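PDB 6WT6: metazoan TIR-STING fusion from Crassostrea gigas, which joins a TIR domain to a STING-type ligand-binding domain in one chain, which makes it a TIR-bearing member of the STING family of innate immune proteins. Local coordinates for residues M107-S112 and P135-L140; G178-Y183 and K314-T319; G186-I191 and L216-P221; I280-T285 and M307-T312. All coordinates share one frame; numbering follows the deposited sequence.

Contact 1: residues M107-S112 and P135-L140; sequences MAVDDS and PPLRPL
With CG1 of Val109 opposite its backbone N (chi1 178°) and CG2 opposite its carbonyl carbon, the two methyls fork toward successive residues, Pro136 and Leu137. CG1 lies 3.8 Å from CB of Pro136, the two side chains crossing at about a right angle. CG2 meets CD2 of Leu137 at the same 3.8 Å; Leu137 carries CG beside its backbone N, and its CD2 branch makes the touch. A branched, rigid valine suits a place where one residue must serve two neighbours. Beyond it the chain turns: the backbone N of Ser112 donates to OD2 of Asp110 from above the carboxylate plane, an Asx turn, and Ser112 then caps helix 113-119. Leu137 continues inward onto Leu89, Ile91 and Leu120 of the parallel TIR sheet, whereas Pro136 is exposed. No hydrogen bond links 107-112 to 135-140: this loop-to-loop seam is joined by apolar contact, and the polar bonds stay local to each side, as in the Asx turn and the bond of Arg138 NE to Leu133 O.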
loop_
_atom_site.group_PDB
_atom_site.type_symbol
_atom_site.label_atom_id
_atom_site.label_comp_id
_atom_site.label_asym_id
_atom_site.label_seq_id
_atom_site.Cartn_x
_atom_site.Cartn_y
_atom_site.Cartn_z
ATOM N N MET A 107 -1.364 14.087 7.458
ATOM C CA MET A 107 -0.297 13.998 6.467
ATOM C C MET A 107 1.053 13.739 7.120
ATOM O O MET A 107 1.915 13.092 6.517
ATOM C CB MET A 107 -0.238 15.278 5.634
ATOM C CG MET A 107 -1.464 15.526 4.785
ATOM S SD MET A 107 -1.351 17.035 3.804
ATOM C CE MET A 107 -2.993 17.064 3.097
ATOM N N ALA A 108 1.255 14.233 8.342
ATOM C CA ALA A 108 2.499 13.982 9.059
ATOM C C ALA A 108 2.548 12.588 9.667
ATOM O O ALA A 108 3.639 12.099 9.979
ATOM C CB ALA A 108 2.700 15.029 10.154
ATOM N N VAL A 109 1.400 11.942 9.843
ATOM C CA VAL A 109 1.354 10.626 10.468
ATOM C C VAL A 109 1.650 9.566 9.416
ATOM O O VAL A 109 1.106 9.604 8.307
ATOM C CB VAL A 109 -0.008 10.398 11.146
ATOM C CG1 VAL A 109 -0.072 9.009 11.765
ATOM C CG2 VAL A 109 -0.245 11.463 12.206
ATOM N N ASP A 110 2.524 8.626 9.762
ATOM C CA ASP A 110 2.996 7.606 8.840
ATOM C C ASP A 110 2.431 6.241 9.215
ATOM O O ASP A 110 2.032 5.997 10.356
ATOM C CB ASP A 110 4.530 7.554 8.823
ATOM C CG ASP A 110 5.077 6.697 7.696
ATOM O OD1 ASP A 110 4.934 7.096 6.521
ATOM O OD2 ASP A 110 5.649 5.625 7.983
ATOM N N ASP A 111 2.407 5.348 8.220
ATOM C CA ASP A 111 1.891 3.997 8.424
ATOM C C ASP A 111 2.759 3.194 9.387
ATOM O O ASP A 111 2.263 2.271 10.044
ATOM C CB ASP A 111 1.792 3.280 7.077
ATOM C CG ASP A 111 0.909 2.053 7.129
ATOM O OD1 ASP A 111 0.257 1.821 8.169
ATOM O OD2 ASP A 111 0.866 1.317 6.122
ATOM N N SER A 112 4.043 3.527 9.487
ATOM C CA SER A 112 4.980 2.787 10.322
ATOM C C SER A 112 5.015 3.380 11.727
ATOM O O SER A 112 5.318 4.566 11.898
ATOM C CB SER A 112 6.374 2.810 9.699
ATOM O OG SER A 112 7.365 2.494 10.662
ATOM N N PRO A 135 -6.421 6.929 16.999
ATOM C CA PRO A 135 -5.671 5.684 17.254
ATOM C C PRO A 135 -4.190 5.791 16.911
ATOM O O PRO A 135 -3.354 5.324 17.699
ATOM C CB PRO A 135 -6.387 4.658 16.361
ATOM C CG PRO A 135 -7.798 5.164 16.296
ATOM C CD PRO A 135 -7.704 6.672 16.315
ATOM N N PRO A 136 -3.800 6.376 15.763
ATOM C CA PRO A 136 -2.359 6.385 15.438
ATOM C C PRO A 136 -1.501 7.151 16.432
ATOM O O PRO A 136 -0.347 6.768 16.663
ATOM C CB PRO A 136 -2.312 7.030 14.045
ATOM C CG PRO A 136 -3.670 6.819 13.481
ATOM C CD PRO A 136 -4.590 6.942 14.649
ATOM N N LEU A 137 -2.027 8.214 17.039
ATOM C CA LEU A 137 -1.223 9.046 17.929
ATOM C C LEU A 137 -1.146 8.504 19.348
ATOM O O LEU A 137 -0.217 8.863 20.082
ATOM C CB LEU A 137 -1.777 10.467 17.964
ATOM C CG LEU A 137 -1.814 11.185 16.619
ATOM C CD1 LEU A 137 -2.393 12.582 16.786
ATOM C CD2 LEU A 137 -0.418 11.232 16.010
ATOM N N ARG A 138 -2.090 7.654 19.751
ATOM C CA ARG A 138 -2.151 7.229 21.150
ATOM C C ARG A 138 -0.885 6.524 21.627
ATOM O O ARG A 138 -0.352 6.916 22.678
ATOM C CB ARG A 138 -3.387 6.353 21.371
ATOM C CG ARG A 138 -4.710 7.044 21.089
ATOM C CD ARG A 138 -5.885 6.104 21.351
ATOM N NE ARG A 138 -7.088 6.497 20.620
ATOM C CZ ARG A 138 -8.208 5.780 20.583
ATOM N NH1 ARG A 138 -8.279 4.630 21.238
ATOM N NH2 ARG A 138 -9.255 6.212 19.891
ATOM N N PRO A 139 -0.345 5.501 20.932
ATOM C CA PRO A 139 0.783 4.759 21.512
ATOM C C PRO A 139 2.139 5.391 21.243
ATOM O O PRO A 139 3.163 4.702 21.292
ATOM C CB PRO A 139 0.671 3.392 20.831
ATOM C CG PRO A 139 0.162 3.728 19.472
ATOM C CD PRO A 139 -0.766 4.910 19.645
ATOM N N LEU A 140 2.168 6.694 20.969
ATOM C CA LEU A 140 3.390 7.371 20.552
ATOM C C LEU A 140 4.145 8.028 21.699
ATOM O O LEU A 140 5.215 8.598 21.461
ATOM C CB LEU A 140 3.072 8.425 19.487
ATOM C CG LEU A 140 2.447 7.939 18.178
ATOM C CD1 LEU A 140 2.351 9.078 17.178
ATOM C CD2 LEU A 140 3.237 6.776 17.597
#

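Contact 2: residues G178-Y183 and K314-T319; sequences GFAWGY and KRILDT
Between 178-183, on helix 176-204, and 314-319, on helix 299-319, the nearest CA atoms are those of Trp181 and Ile316, 7.9 Å apart. The space between is spanned mainly by Ile316. Its CG1 stands opposite its carbonyl carbon and the chain runs on extended (chi2 169°), carrying CD1 over one face of the Trp181 indole. There the methyl sits 3.6 Å from the centroid of the five-membered ring, only 17° off the normal, a true CH-pi contact. The rest of the isoleucine follows the fused six-membered ring: CG1 is 3.9 Å from Trp181 CZ2, and the branch methyl CG2 is 4.0 Å from CZ3. Ala180 offers CB to the same CD1 at 4.0 Å, and its small side chain suits a site where the isoleucine tip must fit beside the helix. Further along helix 299-319, Arg315 O takes two bonds from Thr319, one from its N and one from OG1 (2.9 Å), which come from opposite faces of the carbonyl plane and fix the threonine rotamer. Trp181 also packs on Met289 of the second subunit, and Asp318 OD2 hydrogen-bonds His82 of that subunit, so this helix pair of the STING domain borders the dimer interface. Across the pair itself nothing polar is exchanged: dispersion and the attraction of methyl C-H groups for an electron-rich ring supply the contact.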
loop_
_atom_site.group_PDB
_atom_site.type_symbol
_atom_site.label_atom_id
_atom_site.label_comp_id
_atom_site.label_asym_id
_atom_site.label_seq_id
_atom_site.Cartn_x
_atom_site.Cartn_y
_atom_site.Cartn_z
ATOM N N GLY A 178 -2.177 -0.836 -0.789
ATOM C CA GLY A 178 -1.656 -0.213 -1.994
ATOM C C GLY A 178 -1.456 -1.213 -3.115
ATOM O O GLY A 178 -1.852 -0.973 -4.258
ATOM N N PHE A 179 -0.841 -2.358 -2.798
ATOM C CA PHE A 179 -0.659 -3.411 -3.792
ATOM C C PHE A 179 -2.001 -3.898 -4.325
ATOM O O PHE A 179 -2.210 -3.962 -5.542
ATOM C CB PHE A 179 0.129 -4.584 -3.192
ATOM C CG PHE A 179 1.616 -4.339 -3.074
ATOM C CD1 PHE A 179 2.194 -3.186 -3.576
ATOM C CD2 PHE A 179 2.435 -5.282 -2.473
ATOM C CE1 PHE A 179 3.560 -2.972 -3.463
ATOM C CE2 PHE A 179 3.803 -5.072 -2.363
ATOM C CZ PHE A 179 4.363 -3.916 -2.858
ATOM N N ALA A 180 -2.928 -4.240 -3.422
ATOM C CA ALA A 180 -4.176 -4.882 -3.827
ATOM C C ALA A 180 -5.061 -3.937 -4.637
ATOM O O ALA A 180 -5.537 -4.297 -5.720
ATOM C CB ALA A 180 -4.925 -5.399 -2.597
ATOM N N TRP A 181 -5.306 -2.730 -4.126
ATOM C CA TRP A 181 -6.152 -1.789 -4.862
ATOM C C TRP A 181 -5.504 -1.373 -6.179
ATOM O O TRP A 181 -6.193 -1.217 -7.193
ATOM C CB TRP A 181 -6.461 -0.562 -4.004
ATOM C CG TRP A 181 -7.478 -0.826 -2.930
ATOM C CD1 TRP A 181 -7.244 -0.940 -1.591
ATOM C CD2 TRP A 181 -8.887 -1.015 -3.109
ATOM N NE1 TRP A 181 -8.421 -1.184 -0.924
ATOM C CE2 TRP A 181 -9.444 -1.235 -1.832
ATOM C CE3 TRP A 181 -9.731 -1.017 -4.224
ATOM C CZ2 TRP A 181 -10.807 -1.456 -1.639
ATOM C CZ3 TRP A 181 -11.086 -1.237 -4.029
ATOM C CH2 TRP A 181 -11.610 -1.451 -2.747
ATOM N N GLY A 182 -4.178 -1.205 -6.188
ATOM C CA GLY A 182 -3.494 -0.872 -7.429
ATOM C C GLY A 182 -3.538 -1.996 -8.449
ATOM O O GLY A 182 -3.646 -1.750 -9.654
ATOM N N TYR A 183 -3.449 -3.243 -7.984
ATOM C CA TYR A 183 -3.535 -4.387 -8.888
ATOM C C TYR A 183 -4.964 -4.585 -9.376
ATOM O O TYR A 183 -5.182 -4.957 -10.535
ATOM C CB TYR A 183 -3.004 -5.636 -8.176
ATOM C CG TYR A 183 -2.896 -6.901 -9.007
ATOM C CD1 TYR A 183 -2.290 -6.897 -10.258
ATOM C CD2 TYR A 183 -3.350 -8.115 -8.506
ATOM C CE1 TYR A 183 -2.173 -8.066 -11.002
ATOM C CE2 TYR A 183 -3.236 -9.283 -9.234
ATOM C CZ TYR A 183 -2.650 -9.258 -10.475
ATOM O OH TYR A 183 -2.552 -10.434 -11.182
ATOM N N LYS A 314 -8.309 -10.773 -2.044
ATOM C CA LYS A 314 -9.457 -11.673 -2.100
ATOM C C LYS A 314 -10.722 -11.018 -1.559
ATOM O O LYS A 314 -11.824 -11.343 -2.012
ATOM C CB LYS A 314 -9.144 -12.963 -1.344
ATOM C CG LYS A 314 -8.077 -13.800 -2.024
ATOM C CD LYS A 314 -7.562 -14.908 -1.119
ATOM C CE LYS A 314 -8.428 -16.152 -1.212
ATOM N NZ LYS A 314 -9.388 -16.250 -0.088
ATOM N N ARG A 315 -10.593 -10.099 -0.597
ATOM C CA ARG A 315 -11.764 -9.368 -0.125
ATOM C C ARG A 315 -12.326 -8.475 -1.224
ATOM O O ARG A 315 -13.548 -8.379 -1.396
ATOM C CB ARG A 315 -11.412 -8.526 1.103
ATOM C CG ARG A 315 -10.863 -9.306 2.281
ATOM C CD ARG A 315 -11.556 -8.897 3.564
ATOM N NE ARG A 315 -10.824 -9.319 4.753
ATOM C CZ ARG A 315 -10.081 -8.504 5.494
ATOM N NH1 ARG A 315 -9.978 -7.223 5.165
ATOM N NH2 ARG A 315 -9.448 -8.964 6.564
ATOM N N ILE A 316 -11.448 -7.812 -1.979
ATOM C CA ILE A 316 -11.896 -6.912 -3.036
ATOM C C ILE A 316 -12.540 -7.698 -4.169
ATOM O O ILE A 316 -13.618 -7.338 -4.659
ATOM C CB ILE A 316 -10.716 -6.063 -3.537
ATOM C CG1 ILE A 316 -10.147 -5.214 -2.399
ATOM C CG2 ILE A 316 -11.143 -5.191 -4.706
ATOM C CD1 ILE A 316 -8.836 -4.563 -2.742
ATOM N N LEU A 317 -11.893 -8.783 -4.603
ATOM C CA LEU A 317 -12.413 -9.557 -5.726
ATOM C C LEU A 317 -13.757 -10.193 -5.391
ATOM O O LEU A 317 -14.688 -10.153 -6.206
ATOM C CB LEU A 317 -11.400 -10.626 -6.147
ATOM C CG LEU A 317 -10.080 -10.136 -6.759
ATOM C CD1 LEU A 317 -9.103 -11.288 -6.955
ATOM C CD2 LEU A 317 -10.309 -9.410 -8.077
ATOM N N ASP A 318 -13.886 -10.779 -4.196
ATOM C CA ASP A 318 -15.149 -11.410 -3.824
ATOM C C ASP A 318 -16.242 -10.394 -3.523
ATOM O O ASP A 318 -17.424 -10.747 -3.552
ATOM C CB ASP A 318 -14.952 -12.338 -2.626
ATOM C CG ASP A 318 -14.219 -13.606 -2.996
ATOM O OD1 ASP A 318 -14.204 -13.950 -4.197
ATOM O OD2 ASP A 318 -13.658 -14.260 -2.093
ATOM N N THR A 319 -15.875 -9.147 -3.232
ATOM C CA THR A 319 -16.868 -8.090 -3.080
ATOM C C THR A 319 -17.464 -7.688 -4.426
ATOM O O THR A 319 -18.643 -7.323 -4.499
ATOM C CB THR A 319 -16.226 -6.886 -2.381
ATOM O OG1 THR A 319 -16.174 -7.126 -0.969
ATOM C CG2 THR A 319 -16.994 -5.593 -2.655
#

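Contact 3: residues G186-I191 and L216-P221; sequences GYLKII and LFLFFP
Ile191 and Leu216 make the closer of two aliphatic pairs, CD1 of the isoleucine lying 3.8 Å from CD2 of the leucine, with the side chains crossing at about a right angle. One turn back, Leu188 CD2 faces Leu218 CD1 more loosely, at 4.3 Å. Ile191 has an unusual conformation: CG1 is wedged between the backbone N and the carbonyl carbon (chi1 59°), which also places it over the face of the Tyr187 ring, 4.2 Å above the plane. Leu216 and Leu218 are two apart on a strand and so project from the same side of the sheet, matching a helix that offers residues three apart. This is a helix packed on a mixed beta-sheet in the STING ligand-binding domain: strand 212-221 runs between 272-279 and 327-332, with backbone bonds from Phe217 to Ala276 and Glu278, and from Leu216 and Leu218 to Lys328. On the helix, a wider pi-type turn at 186-188 runs into the contact at Leu188, and Tyr187 O then accepts from both Ile190 N, at 3.0 Å, and Ile191 N, at 3.1 Å. Farther out, Tyr187 OH bonds Glu278 of the neighbouring strand, tying the ring under Ile191 to the sheet, while Lys189 forms salt bridges with Asp320 and Glu322.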
loop_
_atom_site.group_PDB
_atom_site.type_symbol
_atom_site.label_atom_id
_atom_site.label_comp_id
_atom_site.label_asym_id
_atom_site.label_seq_id
_atom_site.Cartn_x
_atom_site.Cartn_y
_atom_site.Cartn_z
ATOM N N GLY A 186 -5.927 -1.180 -11.554
ATOM C CA GLY A 186 -5.008 -1.023 -12.661
ATOM C C GLY A 186 -4.997 -2.163 -13.651
ATOM O O GLY A 186 -4.407 -2.021 -14.724
ATOM N N TYR A 187 -5.652 -3.281 -13.337
ATOM C CA TYR A 187 -5.506 -4.478 -14.160
ATOM C C TYR A 187 -6.683 -5.437 -14.024
ATOM O O TYR A 187 -7.416 -5.663 -14.994
ATOM C CB TYR A 187 -4.197 -5.200 -13.798
ATOM C CG TYR A 187 -3.910 -6.434 -14.623
ATOM C CD1 TYR A 187 -3.683 -6.342 -15.992
ATOM C CD2 TYR A 187 -3.849 -7.690 -14.036
ATOM C CE1 TYR A 187 -3.416 -7.472 -16.756
ATOM C CE2 TYR A 187 -3.575 -8.826 -14.793
ATOM C CZ TYR A 187 -3.364 -8.709 -16.149
ATOM O OH TYR A 187 -3.097 -9.828 -16.905
ATOM N N LEU A 188 -6.861 -6.022 -12.832
ATOM C CA LEU A 188 -7.860 -7.074 -12.665
ATOM C C LEU A 188 -9.262 -6.562 -12.982
ATOM O O LEU A 188 -10.015 -7.207 -13.719
ATOM C CB LEU A 188 -7.789 -7.651 -11.248
ATOM C CG LEU A 188 -6.562 -8.520 -10.910
ATOM C CD1 LEU A 188 -6.720 -9.217 -9.558
ATOM C CD2 LEU A 188 -6.294 -9.538 -12.008
ATOM N N LYS A 189 -9.621 -5.388 -12.455
ATOM C CA LYS A 189 -10.937 -4.806 -12.715
ATOM C C LYS A 189 -11.173 -4.567 -14.202
ATOM O O LYS A 189 -12.327 -4.566 -14.648
ATOM C CB LYS A 189 -11.094 -3.499 -11.928
ATOM C CG LYS A 189 -12.435 -2.787 -12.083
ATOM C CD LYS A 189 -13.608 -3.665 -11.661
ATOM C CE LYS A 189 -14.906 -2.873 -11.637
ATOM N NZ LYS A 189 -16.083 -3.706 -11.269
ATOM N N ILE A 190 -10.104 -4.405 -14.984
ATOM C CA ILE A 190 -10.245 -4.137 -16.412
ATOM C C ILE A 190 -10.475 -5.427 -17.196
ATOM O O ILE A 190 -11.357 -5.495 -18.060
ATOM C CB ILE A 190 -9.008 -3.381 -16.930
ATOM C CG1 ILE A 190 -8.789 -2.107 -16.119
ATOM C CG2 ILE A 190 -9.157 -3.064 -18.411
ATOM C CD1 ILE A 190 -7.443 -1.447 -16.364
ATOM N N ILE A 191 -9.702 -6.477 -16.900
ATOM C CA ILE A 191 -9.671 -7.655 -17.762
ATOM C C ILE A 191 -10.594 -8.769 -17.272
ATOM O O ILE A 191 -11.176 -9.494 -18.087
ATOM C CB ILE A 191 -8.223 -8.162 -17.925
ATOM C CG1 ILE A 191 -7.602 -8.517 -16.574
ATOM C CG2 ILE A 191 -7.368 -7.111 -18.628
ATOM C CD1 ILE A 191 -7.348 -9.990 -16.399
ATOM N N LEU A 216 -8.770 -17.295 -14.914
ATOM C CA LEU A 216 -7.371 -16.922 -15.055
ATOM C C LEU A 216 -6.640 -17.324 -13.779
ATOM O O LEU A 216 -6.978 -16.850 -12.690
ATOM C CB LEU A 216 -7.237 -15.420 -15.302
ATOM C CG LEU A 216 -5.813 -14.865 -15.358
ATOM C CD1 LEU A 216 -5.050 -15.470 -16.529
ATOM C CD2 LEU A 216 -5.826 -13.346 -15.439
ATOM N N PHE A 217 -5.655 -18.206 -13.909
ATOM C CA PHE A 217 -4.907 -18.694 -12.758
ATOM C C PHE A 217 -3.740 -17.754 -12.481
ATOM O O PHE A 217 -2.897 -17.527 -13.354
ATOM C CB PHE A 217 -4.433 -20.128 -12.991
ATOM C CG PHE A 217 -5.542 -21.139 -12.926
ATOM C CD1 PHE A 217 -5.731 -21.907 -11.788
ATOM C CD2 PHE A 217 -6.418 -21.296 -13.987
ATOM C CE1 PHE A 217 -6.758 -22.825 -11.717
ATOM C CE2 PHE A 217 -7.451 -22.214 -13.924
ATOM C CZ PHE A 217 -7.620 -22.981 -12.787
ATOM N N LEU A 218 -3.710 -17.196 -11.276
ATOM C CA LEU A 218 -2.709 -16.219 -10.866
ATOM C C LEU A 218 -1.762 -16.888 -9.882
ATOM O O LEU A 218 -2.192 -17.369 -8.827
ATOM C CB LEU A 218 -3.370 -14.995 -10.235
ATOM C CG LEU A 218 -4.374 -14.231 -11.098
ATOM C CD1 LEU A 218 -5.159 -13.264 -10.236
ATOM C CD2 LEU A 218 -3.660 -13.499 -12.235
ATOM N N PHE A 219 -0.479 -16.920 -10.225
ATOM C CA PHE A 219 0.494 -17.718 -9.493
ATOM C C PHE A 219 1.203 -16.865 -8.451
ATOM O O PHE A 219 1.683 -15.767 -8.754
ATOM C CB PHE A 219 1.488 -18.368 -10.455
ATOM C CG PHE A 219 0.873 -19.454 -11.287
ATOM C CD1 PHE A 219 0.832 -20.760 -10.824
ATOM C CD2 PHE A 219 0.291 -19.164 -12.510
ATOM C CE1 PHE A 219 0.246 -21.758 -11.581
ATOM C CE2 PHE A 219 -0.295 -20.161 -13.270
ATOM C CZ PHE A 219 -0.319 -21.458 -12.804
ATOM N N PHE A 220 1.265 -17.389 -7.228
ATOM C CA PHE A 220 1.740 -16.663 -6.052
ATOM C C PHE A 220 2.767 -17.550 -5.358
ATOM O O PHE A 220 2.449 -18.241 -4.379
ATOM C CB PHE A 220 0.562 -16.316 -5.133
ATOM C CG PHE A 220 0.858 -15.263 -4.093
ATOM C CD1 PHE A 220 2.093 -15.193 -3.459
ATOM C CD2 PHE A 220 -0.122 -14.349 -3.735
ATOM C CE1 PHE A 220 2.345 -14.224 -2.501
ATOM C CE2 PHE A 220 0.122 -13.383 -2.778
ATOM C CZ PHE A 220 1.358 -13.318 -2.161
ATOM N N PRO A 221 4.007 -17.567 -5.847
ATOM C CA PRO A 221 5.062 -18.309 -5.146
ATOM C C PRO A 221 5.360 -17.680 -3.794
ATOM O O PRO A 221 5.407 -16.456 -3.658
ATOM C CB PRO A 221 6.262 -18.197 -6.094
ATOM C CG PRO A 221 6.005 -16.938 -6.866
ATOM C CD PRO A 221 4.513 -16.884 -7.049
#

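Contact 4: residues I280-T285 and M307-T312; sequences IGVIHT and MRFYLT
Phe309 puts the outer end of its ring among three aliphatic side chains of 280-285, and this is the tight part of the contact. With CG opposite the backbone N (chi1 162°), the ring extends from helix 299-319 so that CZ lies 3.5 Å from Val282 CG1 and CE2 lies 3.5 Å from Ile283 CG2. Both methyls approach obliquely, Val282 coming from the opposite direction and Ile283 crossing at about a right angle. Ile280 instead brings CG2 to the ring edge, near its plane, 3.9 Å from CZ. Beta-branched residues fit here because each can give the ring one methyl and turn the other branch elsewhere. The outer side is looser: Gly281 is exposed, and His284, partly exposed, bonds Cys226 N. Separately, on helix 299-319, Arg308 NE bonds Leu106 O of the second subunit. Thr312 OG1 folds back to Arg308 O at 2.8 Å, which satisfies the hydroxyl of a buried threonine. Around this cluster, Phe179 of helix 176-204 touches both Val282 and Phe309, Phe220 of strand 212-221 supports Ile280 and Ile283, and Ile329 of strand 327-332 meets Ile280.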
loop_
_atom_site.group_PDB
_atom_site.type_symbol
_atom_site.label_atom_id
_atom_site.label_comp_id
_atom_site.label_asym_id
_atom_site.label_seq_id
_atom_site.Cartn_x
_atom_site.Cartn_y
_atom_site.Cartn_z
ATOM N N ILE A 280 1.358 -13.124 -10.416
ATOM C CA ILE A 280 0.949 -11.847 -9.833
ATOM C C ILE A 280 2.216 -11.002 -9.739
ATOM O O ILE A 280 3.009 -11.154 -8.807
ATOM C CB ILE A 280 0.284 -12.025 -8.466
ATOM C CG1 ILE A 280 -0.884 -13.005 -8.562
ATOM C CG2 ILE A 280 -0.183 -10.681 -7.926
ATOM C CD1 ILE A 280 -1.637 -13.187 -7.261
ATOM N N GLY A 281 2.418 -10.112 -10.716
ATOM C CA GLY A 281 3.704 -9.445 -10.852
ATOM C C GLY A 281 4.056 -8.532 -9.694
ATOM O O GLY A 281 5.238 -8.305 -9.418
ATOM N N VAL A 282 3.046 -8.007 -8.995
ATOM C CA VAL A 282 3.305 -7.024 -7.947
ATOM C C VAL A 282 4.051 -7.644 -6.766
ATOM O O VAL A 282 4.801 -6.949 -6.068
ATOM C CB VAL A 282 1.983 -6.363 -7.507
ATOM C CG1 VAL A 282 1.103 -7.350 -6.750
ATOM C CG2 VAL A 282 2.258 -5.120 -6.665
ATOM N N ILE A 283 3.889 -8.949 -6.524
ATOM C CA ILE A 283 4.534 -9.551 -5.357
ATOM C C ILE A 283 6.053 -9.567 -5.490
ATOM O O ILE A 283 6.754 -9.627 -4.475
ATOM C CB ILE A 283 4.004 -10.976 -5.093
ATOM C CG1 ILE A 283 4.513 -11.952 -6.154
ATOM C CG2 ILE A 283 2.482 -10.969 -5.040
ATOM C CD1 ILE A 283 3.917 -13.349 -6.045
ATOM N N HIS A 284 6.581 -9.481 -6.715
ATOM C CA HIS A 284 8.028 -9.472 -6.907
ATOM C C HIS A 284 8.684 -8.303 -6.187
ATOM O O HIS A 284 9.872 -8.369 -5.846
ATOM C CB HIS A 284 8.360 -9.424 -8.399
ATOM C CG HIS A 284 9.779 -9.778 -8.713
ATOM N ND1 HIS A 284 10.227 -11.081 -8.749
ATOM C CD2 HIS A 284 10.853 -9.001 -8.995
ATOM C CE1 HIS A 284 11.514 -11.093 -9.046
ATOM N NE2 HIS A 284 11.919 -9.844 -9.198
ATOM N N THR A 285 7.926 -7.229 -5.956
ATOM C CA THR A 285 8.441 -6.079 -5.222
ATOM C C THR A 285 8.879 -6.473 -3.817
ATOM O O THR A 285 9.913 -6.001 -3.329
ATOM C CB THR A 285 7.370 -4.985 -5.174
ATOM O OG1 THR A 285 7.199 -4.441 -6.486
ATOM C CG2 THR A 285 7.757 -3.872 -4.207
ATOM N N MET A 307 0.774 -12.271 2.843
ATOM C CA MET A 307 -0.512 -12.860 3.214
ATOM C C MET A 307 -1.573 -11.795 3.476
ATOM O O MET A 307 -2.760 -12.034 3.227
ATOM C CB MET A 307 -0.369 -13.763 4.444
ATOM C CG MET A 307 0.468 -15.017 4.203
ATOM S SD MET A 307 0.186 -15.740 2.570
ATOM C CE MET A 307 -1.409 -16.482 2.786
ATOM N N ARG A 308 -1.173 -10.630 3.990
ATOM C CA ARG A 308 -2.093 -9.504 4.074
ATOM C C ARG A 308 -2.518 -9.052 2.685
ATOM O O ARG A 308 -3.705 -8.806 2.440
ATOM C CB ARG A 308 -1.451 -8.349 4.842
ATOM C CG ARG A 308 -1.384 -8.550 6.337
ATOM C CD ARG A 308 -0.492 -7.501 6.962
ATOM N NE ARG A 308 -0.531 -7.546 8.418
ATOM C CZ ARG A 308 0.263 -6.831 9.204
ATOM N NH1 ARG A 308 1.166 -6.016 8.672
ATOM N NH2 ARG A 308 0.156 -6.932 10.521
ATOM N N PHE A 309 -1.556 -8.938 1.763
ATOM C CA PHE A 309 -1.888 -8.636 0.376
ATOM C C PHE A 309 -2.836 -9.682 -0.195
ATOM O O PHE A 309 -3.849 -9.348 -0.823
ATOM C CB PHE A 309 -0.613 -8.553 -0.467
ATOM C CG PHE A 309 -0.861 -8.667 -1.953
ATOM C CD1 PHE A 309 -1.461 -7.626 -2.658
ATOM C CD2 PHE A 309 -0.501 -9.811 -2.643
ATOM C CE1 PHE A 309 -1.684 -7.730 -4.023
ATOM C CE2 PHE A 309 -0.726 -9.921 -4.006
ATOM C CZ PHE A 309 -1.321 -8.878 -4.698
ATOM N N TYR A 310 -2.512 -10.959 0.019
ATOM C CA TYR A 310 -3.340 -12.053 -0.474
ATOM C C TYR A 310 -4.759 -11.957 0.068
ATOM O O TYR A 310 -5.734 -12.122 -0.674
ATOM C CB TYR A 310 -2.681 -13.381 -0.084
ATOM C CG TYR A 310 -3.418 -14.636 -0.482
ATOM C CD1 TYR A 310 -3.640 -14.944 -1.816
ATOM C CD2 TYR A 310 -3.855 -15.534 0.478
ATOM C CE1 TYR A 310 -4.302 -16.100 -2.176
ATOM C CE2 TYR A 310 -4.516 -16.690 0.129
ATOM C CZ TYR A 310 -4.735 -16.969 -1.200
ATOM O OH TYR A 310 -5.396 -18.121 -1.552
ATOM N N LEU A 311 -4.892 -11.659 1.360
ATOM C CA LEU A 311 -6.208 -11.539 1.973
ATOM C C LEU A 311 -6.959 -10.311 1.464
ATOM O O LEU A 311 -8.168 -10.378 1.206
ATOM C CB LEU A 311 -6.049 -11.488 3.491
ATOM C CG LEU A 311 -7.274 -11.246 4.366
ATOM C CD1 LEU A 311 -8.363 -12.257 4.047
ATOM C CD2 LEU A 311 -6.869 -11.330 5.831
ATOM N N THR A 312 -6.264 -9.180 1.316
ATOM C CA THR A 312 -6.937 -7.959 0.886
ATOM C C THR A 312 -7.409 -8.070 -0.559
ATOM O O THR A 312 -8.513 -7.626 -0.895
ATOM C CB THR A 312 -6.009 -6.755 1.052
ATOM O OG1 THR A 312 -5.534 -6.699 2.402
ATOM C CG2 THR A 312 -6.757 -5.468 0.731
#

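Overall arrangement
Contact 1 stands apart in the TIR domain, its centre 24 Å from those of contacts 2 and 4; contacts 2, 3 and 4 form one connected core in the STING domain. Contacts 2 and 3 share helix 176-204, and contacts 2 and 4 share helix 299-319. Tyr183 touches both Leu218 and Ile280, while Phe219 O and Ile280 N probably bond, linking contacts 3 and 4. All four interfaces are apolar, but contact 1 joins loops with one exposed residue, contact 2 lays one isoleucine over an indole face, contact 4 gathers three methyls round a phenyl ring, and the close contacts of contact 3 are aliphatic. Contact 3, unlike the others, has no touch from the second subunit.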